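PDB 3WYZ: ribonuclease P protein component 3 from Thermococcus kodakarensis KOD1, which is probably a protein subunit of ribonuclease P, the RNA-based enzyme that matures tRNA by cutting the 5' extension from its precursors. Local coordinates for residues T37-L42 against L68-K73; Y90-D95 against P113-K118; E21-L26 against S177-R182. All coordinates share one frame; numbering follows the deposited sequence.

Interaction 1. Residues T37-L42 against L68-K73; sequences TKKLVL and LLVTRK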
ATOM      1  N   THR A  37       7.703  -4.583  -4.416  1.00 41.21           N
ATOM      2  CA  THR A  37       6.408  -5.241  -4.507  1.00 42.15           C
ATOM      3  C   THR A  37       6.285  -6.036  -5.810  1.00 44.59           C
ATOM      4  O   THR A  37       6.476  -5.495  -6.901  1.00 42.69           O
ATOM      5  CB  THR A  37       5.271  -4.207  -4.429  1.00 41.69           C
ATOM      6  OG1 THR A  37       5.337  -3.517  -3.170  1.00 40.38           O
ATOM      7  CG2 THR A  37       3.915  -4.885  -4.568  1.00 41.56           C
ATOM      8  N   LYS A  38       5.990  -7.326  -5.683  1.00 48.34           N
ATOM      9  CA  LYS A  38       5.702  -8.166  -6.837  1.00 53.11           C
ATOM     10  C   LYS A  38       4.197  -8.146  -7.080  1.00 51.84           C
ATOM     11  O   LYS A  38       3.416  -8.570  -6.230  1.00 51.75           O
ATOM     12  CB  LYS A  38       6.174  -9.601  -6.596  1.00 56.79           C
ATOM     13  CG  LYS A  38       5.956 -10.537  -7.777  1.00 59.61           C
ATOM     14  CD  LYS A  38       5.976 -11.994  -7.345  1.00 62.28           C
ATOM     15  CE  LYS A  38       5.825 -12.935  -8.535  1.00 64.23           C
ATOM     16  NZ  LYS A  38       4.512 -12.806  -9.223  1.00 67.61           N
ATOM     17  N   LYS A  39       3.798  -7.642  -8.241  1.00 54.12           N
ATOM     18  CA  LYS A  39       2.395  -7.580  -8.618  1.00 57.64           C
ATOM     19  C   LYS A  39       1.946  -8.966  -9.072  1.00 59.98           C
ATOM     20  O   LYS A  39       2.615  -9.604  -9.888  1.00 63.37           O
ATOM     21  CB  LYS A  39       2.201  -6.544  -9.722  1.00 59.33           C
ATOM     22  CG  LYS A  39       0.759  -6.115  -9.937  1.00 63.03           C
ATOM     23  CD  LYS A  39       0.694  -4.790 -10.681  1.00 64.65           C
ATOM     24  CE  LYS A  39      -0.738  -4.394 -10.993  1.00 66.58           C
ATOM     25  NZ  LYS A  39      -0.827  -3.023 -11.566  1.00 68.66           N
ATOM     26  N   LEU A  40       0.824  -9.434  -8.533  1.00 61.51           N
ATOM     27  CA  LEU A  40       0.368 -10.803  -8.761  1.00 62.20           C
ATOM     28  C   LEU A  40      -1.119 -10.880  -9.117  1.00 62.45           C
ATOM     29  O   LEU A  40      -1.981 -10.655  -8.268  1.00 58.26           O
ATOM     30  CB  LEU A  40       0.652 -11.642  -7.519  1.00 64.56           C
ATOM     31  CG  LEU A  40       0.274 -13.121  -7.567  1.00 66.44           C
ATOM     32  CD1 LEU A  40       0.808 -13.784  -8.833  1.00 69.32           C
ATOM     33  CD2 LEU A  40       0.789 -13.831  -6.323  1.00 67.66           C
ATOM     34  N   VAL A  41      -1.398 -11.221 -10.376  1.00 66.53           N
ATOM     35  CA  VAL A  41      -2.763 -11.327 -10.892  1.00 68.49           C
ATOM     36  C   VAL A  41      -3.222 -12.780 -10.844  1.00 70.67           C
ATOM     37  O   VAL A  41      -2.573 -13.653 -11.420  1.00 75.25           O
ATOM     38  CB  VAL A  41      -2.854 -10.820 -12.344  1.00 70.50           C
ATOM     39  CG1 VAL A  41      -4.311 -10.650 -12.758  1.00 70.22           C
ATOM     40  CG2 VAL A  41      -2.082  -9.510 -12.506  1.00 70.61           C
ATOM     41  N   LEU A  42      -4.341 -13.029 -10.164  1.00 72.18           N
ATOM     42  CA  LEU A  42      -4.811 -14.389  -9.905  1.00 75.78           C
ATOM     43  C   LEU A  42      -6.281 -14.607 -10.273  1.00 79.99           C
ATOM     44  O   LEU A  42      -7.152 -13.849  -9.850  1.00 78.36           O
ATOM     45  CB  LEU A  42      -4.602 -14.734  -8.426  1.00 74.80           C
ATOM     46  CG  LEU A  42      -3.407 -15.612  -8.035  1.00 76.05           C
ATOM     47  CD1 LEU A  42      -2.136 -15.254  -8.792  1.00 74.72           C
ATOM     48  CD2 LEU A  42      -3.183 -15.541  -6.530  1.00 77.68           C
ATOM     49  N   LEU A  68       1.632  -8.076  -3.903  1.00 49.53           N
ATOM     50  CA  LEU A  68       0.391  -7.357  -4.188  1.00 49.77           C
ATOM     51  C   LEU A  68      -0.583  -8.236  -4.966  1.00 49.46           C
ATOM     52  O   LEU A  68      -0.355  -8.542  -6.138  1.00 47.68           O
ATOM     53  CB  LEU A  68       0.677  -6.069  -4.965  1.00 48.35           C
ATOM     54  CG  LEU A  68      -0.553  -5.278  -5.430  1.00 50.16           C
ATOM     55  CD1 LEU A  68      -1.308  -4.697  -4.247  1.00 51.13           C
ATOM     56  CD2 LEU A  68      -0.144  -4.185  -6.401  1.00 50.27           C
ATOM     57  N   LEU A  69      -1.671  -8.622  -4.307  1.00 50.32           N
ATOM     58  CA  LEU A  69      -2.698  -9.448  -4.924  1.00 53.39           C
ATOM     59  C   LEU A  69      -3.746  -8.578  -5.602  1.00 55.25           C
ATOM     60  O   LEU A  69      -4.385  -7.746  -4.955  1.00 50.57           O
ATOM     61  CB  LEU A  69      -3.383 -10.335  -3.879  1.00 53.81           C
ATOM     62  CG  LEU A  69      -2.501 -11.253  -3.036  1.00 55.35           C
ATOM     63  CD1 LEU A  69      -3.381 -12.113  -2.136  1.00 56.85           C
ATOM     64  CD2 LEU A  69      -1.592 -12.120  -3.902  1.00 57.44           C
ATOM     65  N   VAL A  70      -3.909  -8.770  -6.909  1.00 59.51           N
ATOM     66  CA  VAL A  70      -5.011  -8.160  -7.647  1.00 63.24           C
ATOM     67  C   VAL A  70      -5.915  -9.291  -8.152  1.00 65.03           C
ATOM     68  O   VAL A  70      -5.473 -10.180  -8.880  1.00 63.32           O
ATOM     69  CB  VAL A  70      -4.512  -7.239  -8.786  1.00 64.88           C
ATOM     70  CG1 VAL A  70      -3.398  -6.325  -8.286  1.00 65.08           C
ATOM     71  CG2 VAL A  70      -4.016  -8.028  -9.983  1.00 66.67           C
ATOM     72  N   THR A  71      -7.172  -9.273  -7.722  1.00 68.67           N
ATOM     73  CA  THR A  71      -8.112 -10.347  -8.035  1.00 72.02           C
ATOM     74  C   THR A  71      -9.547  -9.941  -7.705  1.00 71.47           C
ATOM     75  O   THR A  71      -9.781  -8.962  -6.995  1.00 69.07           O
ATOM     76  CB  THR A  71      -7.760 -11.650  -7.276  1.00 74.41           C
ATOM     77  OG1 THR A  71      -8.704 -12.674  -7.610  1.00 81.28           O
ATOM     78  CG2 THR A  71      -7.775 -11.439  -5.766  1.00 74.18           C
ATOM     79  N   ARG A  72     -10.500 -10.702  -8.239  1.00 74.96           N
ATOM     80  CA  ARG A  72     -11.918 -10.491  -7.962  1.00 77.85           C
ATOM     81  C   ARG A  72     -12.520 -11.726  -7.294  1.00 77.68           C
ATOM     82  O   ARG A  72     -13.682 -12.062  -7.524  1.00 81.73           O
ATOM     83  CB  ARG A  72     -12.674 -10.164  -9.259  1.00 81.85           C
ATOM     84  CG  ARG A  72     -12.224  -8.889  -9.960  1.00 86.20           C
ATOM     85  CD  ARG A  72     -12.333  -7.671  -9.052  1.00 88.89           C
ATOM     86  NE  ARG A  72     -12.555  -6.435  -9.801  1.00 90.89           N
ATOM     87  CZ  ARG A  72     -13.735  -6.027 -10.264  1.00 93.24           C
ATOM     88  NH1 ARG A  72     -14.836  -6.751 -10.073  1.00 94.02           N
ATOM     89  NH2 ARG A  72     -13.815  -4.881 -10.931  1.00 94.03           N
ATOM     90  N   LYS A  73     -11.725 -12.395  -6.461  1.00 76.29           N
ATOM     91  CA  LYS A  73     -12.174 -13.589  -5.750  1.00 78.28           C
ATOM     92  C   LYS A  73     -11.697 -13.539  -4.302  1.00 77.16           C
ATOM     93  O   LYS A  73     -10.532 -13.820  -4.027  1.00 79.46           O
ATOM     94  CB  LYS A  73     -11.657 -14.849  -6.445  1.00 81.11           C
ATOM     95  CG  LYS A  73     -12.267 -15.078  -7.819  1.00 83.99           C
ATOM     96  CD  LYS A  73     -11.641 -16.264  -8.531  1.00 87.41           C
ATOM     97  CE  LYS A  73     -12.166 -16.379  -9.954  1.00 89.68           C
ATOM     98  NZ  LYS A  73     -11.666 -17.599 -10.644  1.00 90.81           N
TER
HETATM   99  O   HOH W   1      -9.564 -12.513 -10.310  1.00 49.19           O
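The carbonyl O of Leu68 accepts the backbone N-H of Leu40 at 2.8 Å (Leu40 N to Leu68 O). The ladder runs on from there in parallel register. Leu68 N binds Lys38 O, and Val70 N binds Leu40 O at 3.0 Å with a nearly straight N-H...O angle of 175°. Leu42 N closes the series on Val70 O, a weak bond. Side chains alternate across this ladder. Thr37, Lys39, Val41, Leu68 and Val70 share one face. Thr37 CG2 presses on Leu68 CB at 3.5 Å, tighter than usual for two carbons. With OG1 beside the backbone N (chi1 -61°), Thr37 turns CG2 onto Leu68 and OG1 to Asp17. Further along, Val41 CG2 meets Val70 CG2 at 3.5 Å, the two side chains crossing at a slant. Lys39 lies alongside Leu68, with CG 4.1 Å from Leu68 CD2, and its extended chain carries NZ on to a salt bridge with Glu180. The two strands belong to a beta-alpha-beta crossover, strand 33-41, helix 48-62 and strand 65-70, within the TIM barrel-like fold. The other face looks toward the surrounding helices. There Leu40 and Leu69 point the same way, and their CD2 atoms meet at 3.8 Å. Leu40 also touches Leu51 of helix 48-62, while Leu69 rests on Val80 of helix 74-83. Beyond the paired strands, a water links the two segments. It donates to Leu42 O and accepts from Arg72 N at 2.9 Å (water O to Arg72 N). Thr71 packs beside it, its CB close to Leu42 O.

Interaction 2. Residues Y90-D95 against P113-K118; sequences YVQGGD and PWFGRK
Arg117 sets out with its CB turned toward Gly94, and almost every atom beyond it bears on the carbonyl O of that glycine. CG lies 3.3 Å from Gly94 O, and CD of Arg117 comes to 3.2 Å from the same oxygen. The chain then bends at chi3 (63°), which turns the guanidinium back so that its NH1 edge meets the oxygen. NE turns to a salt bridge with Asp119. NH1 completes the curl with a hydrogen bond to Gly94 O of 2.8 Å, its N-H...O angle 160°. The oxygen sits at the edge of the guanidinium, in its plane, but the donor is tilted from the carbonyl plane of Gly94. A water joins the tip more loosely to Asp95: it donates to OD1 and accepts a weak bond from NH1. Two parallel neighbours of the TIM barrel-like sheet, strands 88-92 and 109-111, give way to loops here at their C-terminal ends. Asp95 holds the N-cap position of helix 96-104. The 113-118 loop makes a type II turn from Trp114 to Arg117. Glycines let the loops come close. The CA of Gly93 lies 3.9 Å from Pro113 CA, and a CB on Gly93 would run into that atom. Gly94 CA is 3.1 Å from Phe115 O, and its backbone angles themselves call for glycine. Phe115 reaches the other way, toward the strand end. Its CB stands 3.5 Å from Gly93 O, which lies at the ring edge. Its CE2 approaches Gln92 NE2 at 4.0 Å, with amide and ring planes 18° apart. The OE1 of Gln92 hydrogen-bonds a glycerol, probably from the crystallisation liquor. Asn99 ties both backbones together by bonding Gly94 N and Pro113 O.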
ATOM      1  N   TYR A  90       0.065  -7.425   0.429  1.00 43.66           N
ATOM      2  CA  TYR A  90      -0.770  -6.296   0.041  1.00 44.78           C
ATOM      3  C   TYR A  90      -1.941  -6.787  -0.799  1.00 44.92           C
ATOM      4  O   TYR A  90      -1.863  -7.839  -1.430  1.00 45.12           O
ATOM      5  CB  TYR A  90       0.012  -5.274  -0.785  1.00 43.57           C
ATOM      6  CG  TYR A  90       1.184  -4.607  -0.102  1.00 42.75           C
ATOM      7  CD1 TYR A  90       1.287  -4.537   1.289  1.00 43.00           C
ATOM      8  CD2 TYR A  90       2.170  -3.993  -0.861  1.00 40.30           C
ATOM      9  CE1 TYR A  90       2.359  -3.908   1.896  1.00 41.71           C
ATOM     10  CE2 TYR A  90       3.235  -3.358  -0.265  1.00 40.87           C
ATOM     11  CZ  TYR A  90       3.330  -3.320   1.112  1.00 42.17           C
ATOM     12  OH  TYR A  90       4.401  -2.685   1.689  1.00 41.61           O
ATOM     13  N   VAL A  91      -3.022  -6.011  -0.800  1.00 46.33           N
ATOM     14  CA  VAL A  91      -4.165  -6.263  -1.669  1.00 45.24           C
ATOM     15  C   VAL A  91      -4.539  -4.968  -2.376  1.00 45.45           C
ATOM     16  O   VAL A  91      -4.644  -3.919  -1.748  1.00 45.04           O
ATOM     17  CB  VAL A  91      -5.378  -6.805  -0.887  1.00 45.83           C
ATOM     18  CG1 VAL A  91      -6.595  -6.954  -1.799  1.00 45.38           C
ATOM     19  CG2 VAL A  91      -5.041  -8.134  -0.239  1.00 45.23           C
ATOM     20  N   GLN A  92      -4.728  -5.058  -3.689  1.00 47.88           N
ATOM     21  CA  GLN A  92      -5.180  -3.939  -4.498  1.00 50.29           C
ATOM     22  C   GLN A  92      -6.649  -3.657  -4.200  1.00 50.58           C
ATOM     23  O   GLN A  92      -7.495  -4.543  -4.342  1.00 50.71           O
ATOM     24  CB  GLN A  92      -5.009  -4.276  -5.981  1.00 52.89           C
ATOM     25  CG  GLN A  92      -5.426  -3.190  -6.964  1.00 55.93           C
ATOM     26  CD  GLN A  92      -4.289  -2.253  -7.312  1.00 59.39           C
ATOM     27  OE1 GLN A  92      -3.908  -1.405  -6.507  1.00 66.28           O
ATOM     28  NE2 GLN A  92      -3.739  -2.400  -8.515  1.00 59.71           N
ATOM     29  N   GLY A  93      -6.938  -2.423  -3.785  1.00 49.46           N
ATOM     30  CA  GLY A  93      -8.302  -1.986  -3.534  1.00 48.02           C
ATOM     31  C   GLY A  93      -9.038  -1.647  -4.817  1.00 48.58           C
ATOM     32  O   GLY A  93      -8.436  -1.593  -5.882  1.00 48.05           O
ATOM     33  N   GLY A  94     -10.344  -1.418  -4.711  1.00 50.22           N
ATOM     34  CA  GLY A  94     -11.164  -1.051  -5.861  1.00 53.40           C
ATOM     35  C   GLY A  94     -12.498  -1.769  -5.929  1.00 55.40           C
ATOM     36  O   GLY A  94     -13.501  -1.186  -6.355  1.00 58.42           O
ATOM     37  N   ASP A  95     -12.502  -3.043  -5.544  1.00 57.02           N
ATOM     38  CA  ASP A  95     -13.730  -3.821  -5.451  1.00 58.90           C
ATOM     39  C   ASP A  95     -14.133  -3.872  -3.983  1.00 58.98           C
ATOM     40  O   ASP A  95     -13.290  -4.083  -3.109  1.00 55.88           O
ATOM     41  CB  ASP A  95     -13.507  -5.228  -6.018  1.00 64.18           C
ATOM     42  CG  ASP A  95     -14.781  -6.076  -6.048  1.00 68.40           C
ATOM     43  OD1 ASP A  95     -15.896  -5.548  -5.844  1.00 74.36           O
ATOM     44  OD2 ASP A  95     -14.662  -7.293  -6.290  1.00 72.75           O
ATOM     45  N   PRO A 113      -8.139   1.822  -1.713  1.00 43.26           N
ATOM     46  CA  PRO A 113      -9.489   1.246  -1.787  1.00 43.25           C
ATOM     47  C   PRO A 113     -10.392   1.937  -2.806  1.00 43.31           C
ATOM     48  O   PRO A 113     -11.365   1.338  -3.268  1.00 43.17           O
ATOM     49  CB  PRO A 113     -10.037   1.428  -0.360  1.00 45.10           C
ATOM     50  CG  PRO A 113      -9.160   2.459   0.276  1.00 44.40           C
ATOM     51  CD  PRO A 113      -7.817   2.306  -0.361  1.00 43.41           C
ATOM     52  N   TRP A 114     -10.060   3.184  -3.139  1.00 41.94           N
ATOM     53  CA  TRP A 114     -10.785   3.983  -4.131  1.00 42.65           C
ATOM     54  C   TRP A 114     -10.444   3.619  -5.581  1.00 45.02           C
ATOM     55  O   TRP A 114     -11.131   4.053  -6.505  1.00 46.94           O
ATOM     56  CB  TRP A 114     -10.490   5.483  -3.922  1.00 41.82           C
ATOM     57  CG  TRP A 114      -9.021   5.792  -3.931  1.00 42.82           C
ATOM     58  CD1 TRP A 114      -8.227   6.010  -5.025  1.00 42.69           C
ATOM     59  CD2 TRP A 114      -8.160   5.880  -2.788  1.00 42.72           C
ATOM     60  NE1 TRP A 114      -6.930   6.231  -4.630  1.00 42.44           N
ATOM     61  CE2 TRP A 114      -6.860   6.151  -3.263  1.00 42.21           C
ATOM     62  CE3 TRP A 114      -8.365   5.757  -1.409  1.00 42.92           C
ATOM     63  CZ2 TRP A 114      -5.771   6.302  -2.409  1.00 43.58           C
ATOM     64  CZ3 TRP A 114      -7.278   5.902  -0.558  1.00 43.60           C
ATOM     65  CH2 TRP A 114      -5.997   6.170  -1.062  1.00 43.29           C
ATOM     66  N   PHE A 115      -9.376   2.849  -5.784  1.00 47.89           N
ATOM     67  CA  PHE A 115      -8.808   2.622  -7.118  1.00 49.91           C
ATOM     68  C   PHE A 115      -9.852   2.175  -8.147  1.00 50.16           C
ATOM     69  O   PHE A 115     -10.462   1.124  -8.007  1.00 50.73           O
ATOM     70  CB  PHE A 115      -7.668   1.592  -7.035  1.00 50.86           C
ATOM     71  CG  PHE A 115      -6.962   1.353  -8.341  1.00 51.59           C
ATOM     72  CD1 PHE A 115      -6.132   2.321  -8.882  1.00 52.53           C
ATOM     73  CD2 PHE A 115      -7.121   0.154  -9.025  1.00 54.83           C
ATOM     74  CE1 PHE A 115      -5.475   2.102 -10.088  1.00 55.30           C
ATOM     75  CE2 PHE A 115      -6.461  -0.073 -10.229  1.00 55.64           C
ATOM     76  CZ  PHE A 115      -5.639   0.905 -10.763  1.00 54.15           C
ATOM     77  N   GLY A 116     -10.052   2.994  -9.173  1.00 53.75           N
ATOM     78  CA  GLY A 116     -10.990   2.678 -10.251  1.00 55.88           C
ATOM     79  C   GLY A 116     -12.451   2.788  -9.852  1.00 55.88           C
ATOM     80  O   GLY A 116     -13.285   2.036 -10.346  1.00 56.98           O
ATOM     81  N   ARG A 117     -12.763   3.733  -8.966  1.00 56.15           N
ATOM     82  CA  ARG A 117     -14.128   3.917  -8.471  1.00 54.14           C
ATOM     83  C   ARG A 117     -14.574   5.367  -8.590  1.00 53.30           C
ATOM     84  O   ARG A 117     -13.774   6.260  -8.894  1.00 48.82           O
ATOM     85  CB  ARG A 117     -14.227   3.503  -7.000  1.00 54.64           C
ATOM     86  CG  ARG A 117     -13.814   2.072  -6.696  1.00 55.18           C
ATOM     87  CD  ARG A 117     -13.969   1.779  -5.207  1.00 54.98           C
ATOM     88  NE  ARG A 117     -15.360   1.868  -4.765  1.00 54.22           N
ATOM     89  CZ  ARG A 117     -16.289   0.943  -4.995  1.00 53.59           C
ATOM     90  NH1 ARG A 117     -16.002  -0.172  -5.659  1.00 55.28           N
ATOM     91  NH2 ARG A 117     -17.519   1.130  -4.549  1.00 54.08           N
ATOM     92  N   LYS A 118     -15.862   5.586  -8.334  1.00 52.82           N
ATOM     93  CA  LYS A 118     -16.422   6.932  -8.230  1.00 51.99           C
ATOM     94  C   LYS A 118     -16.769   7.255  -6.778  1.00 47.65           C
ATOM     95  O   LYS A 118     -17.594   8.119  -6.517  1.00 45.14           O
ATOM     96  CB  LYS A 118     -17.651   7.080  -9.136  1.00 53.83           C
ATOM     97  CG  LYS A 118     -17.327   7.072 -10.623  1.00 55.90           C
ATOM     98  CD  LYS A 118     -17.424   5.679 -11.227  1.00 59.57           C
ATOM     99  CE  LYS A 118     -18.859   5.303 -11.581  1.00 61.74           C
ATOM    100  NZ  LYS A 118     -19.398   6.072 -12.742  1.00 63.29           N
TER
HETATM  101  O   HOH W   2     -17.525  -3.132  -5.736  1.00 56.35           O

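Interaction 3. Residues E21-L26 against S177-R182; sequences EEAHEL and SSAESR
Glu22 and Arg182 form a salt bridge, with Arg182 NE 3.0 Å from Glu22 OE1. As a hydrogen bond it is weak, since the N-H...O angle is only 123°. The carboxylate meets the guanidinium at its edge, but their planes are turned 53° apart. Leu26 CD2 lies over one face of the same guanidinium and also approaches Arg182 O at 3.5 Å. The arginine reaches this place because CG stands between its backbone N and carbonyl carbon (chi1 70°) and the chain bends again at chi3, folding it alongside the helix. With an alanine here, Glu22 would probably lose its cationic mate, and Leu26 CD2 the flat group it lies over. Next to these side chains the backbones come close: Ala23 CA is 4.0 Å from Arg182 CA. The small Ala23 side chain allows this approach; its CB rests 3.7 Å from Ser181 O and 4.3 Å from Ala179 CB. In the next shell, Val185 touches both alanines, and the loop is held from its other side, where Ala179 pairs by backbone with Arg19, Ser178 OG binds Asp17 and Ser177 OG binds Glu15. These ties link the loop after strand 173-176 to strand 14-18 and the residues after it, consistent with the two outermost strands coming near each other as in a barrel. Helix 21-30 packs outside this junction, and its His24 faces away from the loop onto strands 14-18 and 33-41.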
ATOM      1  N   GLU A  21      12.554  -2.444 -11.067  1.00 51.22           N
ATOM      2  CA  GLU A  21      13.986  -2.516 -10.738  1.00 53.03           C
ATOM      3  C   GLU A  21      14.645  -1.144 -10.630  1.00 54.07           C
ATOM      4  O   GLU A  21      15.256  -0.825  -9.605  1.00 50.59           O
ATOM      5  CB  GLU A  21      14.754  -3.313 -11.794  1.00 57.81           C
ATOM      6  CG  GLU A  21      15.032  -4.759 -11.435  1.00 61.82           C
ATOM      7  CD  GLU A  21      16.059  -5.407 -12.352  1.00 64.89           C
ATOM      8  OE1 GLU A  21      16.388  -4.827 -13.412  1.00 65.45           O
ATOM      9  OE2 GLU A  21      16.540  -6.505 -12.010  1.00 67.12           O
ATOM     10  N   GLU A  22      14.539  -0.352 -11.699  1.00 52.06           N
ATOM     11  CA  GLU A  22      15.178   0.965 -11.740  1.00 56.34           C
ATOM     12  C   GLU A  22      14.583   1.919 -10.706  1.00 53.27           C
ATOM     13  O   GLU A  22      15.288   2.754 -10.143  1.00 53.81           O
ATOM     14  CB  GLU A  22      15.073   1.584 -13.137  1.00 60.14           C
ATOM     15  CG  GLU A  22      15.869   0.847 -14.202  1.00 62.98           C
ATOM     16  CD  GLU A  22      15.895   1.588 -15.527  1.00 67.80           C
ATOM     17  OE1 GLU A  22      16.096   2.825 -15.512  1.00 65.11           O
ATOM     18  OE2 GLU A  22      15.719   0.935 -16.585  1.00 72.33           O
ATOM     19  N   ALA A  23      13.278   1.796 -10.478  1.00 51.31           N
ATOM     20  CA  ALA A  23      12.590   2.576  -9.453  1.00 49.73           C
ATOM     21  C   ALA A  23      13.150   2.245  -8.068  1.00 46.14           C
ATOM     22  O   ALA A  23      13.382   3.138  -7.256  1.00 42.90           O
ATOM     23  CB  ALA A  23      11.089   2.297  -9.498  1.00 49.57           C
ATOM     24  N   HIS A  24      13.368   0.956  -7.821  1.00 45.55           N
ATOM     25  CA  HIS A  24      13.922   0.484  -6.557  1.00 45.51           C
ATOM     26  C   HIS A  24      15.334   1.024  -6.309  1.00 44.31           C
ATOM     27  O   HIS A  24      15.609   1.556  -5.237  1.00 42.86           O
ATOM     28  CB  HIS A  24      13.937  -1.043  -6.527  1.00 44.59           C
ATOM     29  CG  HIS A  24      14.294  -1.614  -5.192  1.00 45.69           C
ATOM     30  ND1 HIS A  24      13.348  -2.103  -4.317  1.00 46.87           N
ATOM     31  CD2 HIS A  24      15.492  -1.776  -4.583  1.00 45.14           C
ATOM     32  CE1 HIS A  24      13.950  -2.545  -3.229  1.00 46.49           C
ATOM     33  NE2 HIS A  24      15.249  -2.350  -3.362  1.00 45.21           N
ATOM     34  N   GLU A  25      16.218   0.883  -7.296  1.00 46.27           N
ATOM     35  CA  GLU A  25      17.597   1.376  -7.172  1.00 47.83           C
ATOM     36  C   GLU A  25      17.641   2.892  -6.976  1.00 48.16           C
ATOM     37  O   GLU A  25      18.492   3.407  -6.246  1.00 51.10           O
ATOM     38  CB  GLU A  25      18.433   0.982  -8.391  1.00 49.37           C
ATOM     39  CG  GLU A  25      19.948   1.163  -8.210  1.00 51.46           C
ATOM     40  CD  GLU A  25      20.484   2.522  -8.655  1.00 52.81           C
ATOM     41  OE1 GLU A  25      21.712   2.751  -8.523  1.00 50.51           O
ATOM     42  OE2 GLU A  25      19.694   3.362  -9.144  1.00 52.81           O
ATOM     43  N   LEU A  26      16.724   3.602  -7.627  1.00 47.13           N
ATOM     44  CA  LEU A  26      16.628   5.052  -7.491  1.00 47.17           C
ATOM     45  C   LEU A  26      16.125   5.456  -6.107  1.00 46.66           C
ATOM     46  O   LEU A  26      16.717   6.310  -5.451  1.00 44.99           O
ATOM     47  CB  LEU A  26      15.714   5.621  -8.584  1.00 49.03           C
ATOM     48  CG  LEU A  26      15.534   7.141  -8.628  1.00 49.27           C
ATOM     49  CD1 LEU A  26      16.879   7.849  -8.685  1.00 48.82           C
ATOM     50  CD2 LEU A  26      14.657   7.539  -9.814  1.00 49.63           C
ATOM     51  N   SER A 177       4.524   5.697  -3.397  1.00 41.92           N
ATOM     52  CA  SER A 177       4.467   5.984  -4.823  1.00 42.60           C
ATOM     53  C   SER A 177       3.744   4.881  -5.586  1.00 41.66           C
ATOM     54  O   SER A 177       3.044   5.163  -6.562  1.00 41.13           O
ATOM     55  CB  SER A 177       5.879   6.165  -5.398  1.00 44.10           C
ATOM     56  OG  SER A 177       6.603   4.938  -5.395  1.00 46.63           O
ATOM     57  N   SER A 178       3.913   3.635  -5.143  1.00 42.42           N
ATOM     58  CA  SER A 178       3.438   2.462  -5.885  1.00 45.55           C
ATOM     59  C   SER A 178       3.976   2.540  -7.314  1.00 48.37           C
ATOM     60  O   SER A 178       3.250   2.284  -8.276  1.00 52.94           O
ATOM     61  CB  SER A 178       1.905   2.374  -5.874  1.00 44.90           C
ATOM     62  OG  SER A 178       1.404   2.312  -4.549  1.00 43.75           O
ATOM     63  N   ALA A 179       5.253   2.905  -7.433  1.00 48.05           N
ATOM     64  CA  ALA A 179       5.868   3.223  -8.721  1.00 48.96           C
ATOM     65  C   ALA A 179       6.078   1.977  -9.563  1.00 51.54           C
ATOM     66  O   ALA A 179       6.565   0.954  -9.069  1.00 51.73           O
ATOM     67  CB  ALA A 179       7.190   3.943  -8.515  1.00 47.77           C
ATOM     68  N   GLU A 180       5.680   2.064 -10.830  1.00 54.00           N
ATOM     69  CA  GLU A 180       5.914   0.998 -11.799  1.00 55.51           C
ATOM     70  C   GLU A 180       6.993   1.388 -12.809  1.00 54.07           C
ATOM     71  O   GLU A 180       7.308   0.616 -13.716  1.00 54.16           O
ATOM     72  CB  GLU A 180       4.603   0.622 -12.495  1.00 59.04           C
ATOM     73  CG  GLU A 180       3.580   0.068 -11.511  1.00 63.40           C
ATOM     74  CD  GLU A 180       2.371  -0.575 -12.163  1.00 67.67           C
ATOM     75  OE1 GLU A 180       2.330  -0.678 -13.410  1.00 72.03           O
ATOM     76  OE2 GLU A 180       1.456  -0.984 -11.412  1.00 66.42           O
ATOM     77  N   SER A 181       7.567   2.577 -12.636  1.00 51.20           N
ATOM     78  CA  SER A 181       8.728   2.999 -13.417  1.00 51.72           C
ATOM     79  C   SER A 181       9.556   3.989 -12.601  1.00 49.62           C
ATOM     80  O   SER A 181       9.071   4.547 -11.612  1.00 47.55           O
ATOM     81  CB  SER A 181       8.295   3.642 -14.744  1.00 51.77           C
ATOM     82  OG  SER A 181       7.729   4.929 -14.537  1.00 51.04           O
ATOM     83  N   ARG A 182      10.793   4.216 -13.037  1.00 48.86           N
ATOM     84  CA  ARG A 182      11.708   5.131 -12.353  1.00 50.90           C
ATOM     85  C   ARG A 182      11.161   6.558 -12.267  1.00 52.23           C
ATOM     86  O   ARG A 182      11.536   7.326 -11.378  1.00 50.91           O
ATOM     87  CB  ARG A 182      13.076   5.141 -13.059  1.00 53.62           C
ATOM     88  CG  ARG A 182      13.070   5.797 -14.434  1.00 55.63           C
ATOM     89  CD  ARG A 182      14.319   5.468 -15.236  1.00 56.82           C
ATOM     90  NE  ARG A 182      15.540   5.517 -14.429  1.00 56.66           N
ATOM     91  CZ  ARG A 182      16.162   6.629 -14.050  1.00 55.50           C
ATOM     92  NH1 ARG A 182      15.699   7.829 -14.391  1.00 57.86           N
ATOM     93  NH2 ARG A 182      17.263   6.542 -13.311  1.00 55.11           N
TER

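Overall arrangement
The three contacts occupy one TIM barrel-like domain with a seven-stranded parallel sheet. Interactions 1 and 2 are neighbours, their centres 12 Å apart. Strands 65-70 and 88-92 pair directly, with Leu69 N and O probably bonded to Tyr90 O and Gln92 N. Along the chain, interaction 1 precedes interaction 2. Interaction 3 spans both in sequence, joining helix 21-30 to the loop after strand 173-176. Its centre is 18 Å from interaction 1 and 21 Å from interaction 2. The salt bridge from Lys39 to Glu180 still connects interactions 1 and 3. The first two join successive strands or their loops; the third, tying the first helix to the last strand's loop, is consistent with closing the sheet.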